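PDB 6TZ0: RNA-dependent RNA Polymerase from Bombyx mori cytoplasmic polyhedrosis virus, which transcribes and replicates the double-stranded RNA genome of the virus, copying RNA templates into new plus and minus strands. Local coordinates for residues A[551-555]-A[647-652]. Sequence-based numbering, arbitrary orientation.
Sequences MDASV and HHTVLL
M551 runs beside the imidazole of H648, each side chain pointing back towards the other's backbone. Its CG is anti to the backbone N (chi1 -169°) and the chain stays extended beyond it, which carries the thioether past the ring to the surface of helix 644-665. M551 SD sits 4.3 Å from the centroid of the H648 ring, an oblique sulfur-aromatic approach. The methyl goes further and meets L652 tip to tip, M551 CE lying 3.8 Å from L652 CG, with L651 CD2 a little more distant on the same helix.

The NE2 end of the H648 ring reaches D552. H648 NE2 donates to D552 OD1 at 2.7 Å, but the N-H...O angle of 125° makes this a weak bond, and the carboxylate and ring planes are turned 43° apart. V555 adds an apolar side: its CG2 comes up to the ring edge, near the ring plane, 3.7 Å from H648 CE1, while V555 CG1 approaches H647 CE1 obliquely at 4.0 Å. One imidazole thus has thioether, carboxylate and isopropyl groups about it, and Y637, stacked on H647, meets it edge-to-face.

D552 binds UTP in this polymerase, although no UTP is bound to this chain in the model; H648 is probably in the second shell, where its weak bond may help position that carboxylate. M551 also touches D680, a magnesium-binding aspartate that belongs with D681 to polymerase motif C, as D547 and D552 belong to motif A.

The short, weakly bonded 551-554 helix follows strand 541-548 of the antiparallel palm sheet and leads towards helix 557-573. Across from it, helix 644-665, the motif B helix, packs L651 on T559 of helix 557-573 and L652 on I677 of strand 672-677.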
ATOM      1  N   MET A 551      -1.474  -7.191  13.002  1.00 34.58           N
ATOM      2  CA  MET A 551      -0.029  -7.090  13.158  1.00 34.58           C
ATOM      3  C   MET A 551       0.461  -5.647  13.084  1.00 34.58           C
ATOM      4  O   MET A 551       1.381  -5.276  13.817  1.00 34.58           O
ATOM      5  CB  MET A 551       0.675  -7.951  12.111  1.00 34.58           C
ATOM      6  CG  MET A 551       2.158  -8.113  12.369  1.00 34.58           C
ATOM      7  SD  MET A 551       2.991  -9.279  11.291  1.00 34.58           S
ATOM      8  CE  MET A 551       4.660  -9.166  11.926  1.00 34.58           C
ATOM      9  N   ASP A 552      -0.140  -4.819  12.220  1.00 36.74           N
ATOM     10  CA  ASP A 552       0.312  -3.436  12.077  1.00 36.74           C
ATOM     11  C   ASP A 552       0.047  -2.608  13.324  1.00 36.74           C
ATOM     12  O   ASP A 552       0.808  -1.682  13.620  1.00 36.74           O
ATOM     13  CB  ASP A 552      -0.353  -2.767  10.878  1.00 36.74           C
ATOM     14  CG  ASP A 552       0.244  -3.199   9.571  1.00 36.74           C
ATOM     15  OD1 ASP A 552       1.439  -3.554   9.563  1.00 36.74           O
ATOM     16  OD2 ASP A 552      -0.464  -3.167   8.545  1.00 36.74           O
ATOM     17  N   ALA A 553      -1.011  -2.920  14.062  1.00 33.32           N
ATOM     18  CA  ALA A 553      -1.249  -2.254  15.330  1.00 33.32           C
ATOM     19  C   ALA A 553      -0.423  -2.845  16.458  1.00 33.32           C
ATOM     20  O   ALA A 553      -0.306  -2.221  17.515  1.00 33.32           O
ATOM     21  CB  ALA A 553      -2.731  -2.318  15.686  1.00 33.32           C
ATOM     22  N   SER A 554       0.159  -4.026  16.259  1.00 31.23           N
ATOM     23  CA  SER A 554       0.912  -4.696  17.310  1.00 31.23           C
ATOM     24  C   SER A 554       2.392  -4.352  17.306  1.00 31.23           C
ATOM     25  O   SER A 554       3.043  -4.491  18.344  1.00 31.23           O
ATOM     26  CB  SER A 554       0.759  -6.213  17.186  1.00 31.23           C
ATOM     27  OG  SER A 554      -0.580  -6.619  17.373  1.00 31.23           O
ATOM     28  N   VAL A 555       2.935  -3.913  16.174  1.00 28.12           N
ATOM     29  CA  VAL A 555       4.350  -3.568  16.081  1.00 28.12           C
ATOM     30  C   VAL A 555       4.574  -2.261  16.830  1.00 28.12           C
ATOM     31  O   VAL A 555       4.139  -1.198  16.385  1.00 28.12           O
ATOM     32  CB  VAL A 555       4.805  -3.457  14.621  1.00 28.12           C
ATOM     33  CG1 VAL A 555       6.243  -2.982  14.532  1.00 28.12           C
ATOM     34  CG2 VAL A 555       4.656  -4.788  13.928  1.00 28.12           C
ATOM     35  N   HIS A 647       9.187  -5.449   5.935  1.00 26.36           N
ATOM     36  CA  HIS A 647       9.421  -5.431   7.375  1.00 26.36           C
ATOM     37  C   HIS A 647       8.836  -6.658   8.053  1.00 26.36           C
ATOM     38  O   HIS A 647       9.542  -7.376   8.772  1.00 26.36           O
ATOM     39  CB  HIS A 647       8.832  -4.168   7.992  1.00 26.36           C
ATOM     40  CG  HIS A 647       8.992  -4.093   9.476  1.00 26.36           C
ATOM     41  ND1 HIS A 647       8.084  -4.644  10.352  1.00 26.36           N
ATOM     42  CD2 HIS A 647       9.953  -3.529  10.239  1.00 26.36           C
ATOM     43  CE1 HIS A 647       8.485  -4.430  11.591  1.00 26.36           C
ATOM     44  NE2 HIS A 647       9.615  -3.754  11.551  1.00 26.36           N
ATOM     45  N   HIS A 648       7.551  -6.922   7.817  1.00 28.37           N
ATOM     46  CA  HIS A 648       6.895  -8.051   8.462  1.00 28.37           C
ATOM     47  C   HIS A 648       7.437  -9.374   7.948  1.00 28.37           C
ATOM     48  O   HIS A 648       7.607 -10.311   8.735  1.00 28.37           O
ATOM     49  CB  HIS A 648       5.385  -7.975   8.256  1.00 28.37           C
ATOM     50  CG  HIS A 648       4.771  -6.711   8.769  1.00 28.37           C
ATOM     51  ND1 HIS A 648       4.761  -6.373  10.103  1.00 28.37           N
ATOM     52  CD2 HIS A 648       4.101  -5.726   8.133  1.00 28.37           C
ATOM     53  CE1 HIS A 648       4.141  -5.220  10.266  1.00 28.37           C
ATOM     54  NE2 HIS A 648       3.731  -4.806   9.084  1.00 28.37           N
ATOM     55  N   THR A 649       7.788  -9.442   6.657  1.00 26.89           N
ATOM     56  CA  THR A 649       8.348 -10.668   6.097  1.00 26.89           C
ATOM     57  C   THR A 649       9.709 -10.993   6.707  1.00 26.89           C
ATOM     58  O   THR A 649       9.946 -12.127   7.150  1.00 26.89           O
ATOM     59  CB  THR A 649       8.466 -10.533   4.585  1.00 26.89           C
ATOM     60  OG1 THR A 649       7.181 -10.242   4.034  1.00 26.89           O
ATOM     61  CG2 THR A 649       8.972 -11.820   3.993  1.00 26.89           C
ATOM     62  N   VAL A 650      10.604  -9.996   6.757  1.00 24.14           N
ATOM     63  CA  VAL A 650      11.938 -10.181   7.320  1.00 24.14           C
ATOM     64  C   VAL A 650      11.863 -10.521   8.800  1.00 24.14           C
ATOM     65  O   VAL A 650      12.527 -11.455   9.264  1.00 24.14           O
ATOM     66  CB  VAL A 650      12.798  -8.930   7.057  1.00 24.14           C
ATOM     67  CG1 VAL A 650      14.041  -8.934   7.904  1.00 24.14           C
ATOM     68  CG2 VAL A 650      13.216  -8.883   5.606  1.00 24.14           C
ATOM     69  N   LEU A 651      11.009  -9.815   9.548  1.00 23.06           N
ATOM     70  CA  LEU A 651      10.914 -10.035  10.987  1.00 23.06           C
ATOM     71  C   LEU A 651      10.354 -11.414  11.316  1.00 23.06           C
ATOM     72  O   LEU A 651      10.857 -12.090  12.224  1.00 23.06           O
ATOM     73  CB  LEU A 651      10.062  -8.929  11.612  1.00 23.06           C
ATOM     74  CG  LEU A 651       9.900  -8.817  13.128  1.00 23.06           C
ATOM     75  CD1 LEU A 651       9.847  -7.369  13.489  1.00 23.06           C
ATOM     76  CD2 LEU A 651       8.621  -9.456  13.600  1.00 23.06           C
ATOM     77  N   LEU A 652       9.334 -11.864  10.581  1.00 24.71           N
ATOM     78  CA  LEU A 652       8.748 -13.161  10.893  1.00 24.71           C
ATOM     79  C   LEU A 652       9.661 -14.305  10.478  1.00 24.71           C
ATOM     80  O   LEU A 652       9.782 -15.299  11.214  1.00 24.71           O
ATOM     81  CB  LEU A 652       7.379 -13.282  10.234  1.00 24.71           C
ATOM     82  CG  LEU A 652       6.295 -12.418  10.871  1.00 24.71           C
ATOM     83  CD1 LEU A 652       5.057 -12.416  10.004  1.00 24.71           C
ATOM     84  CD2 LEU A 652       5.991 -12.918  12.264  1.00 24.71           C
TER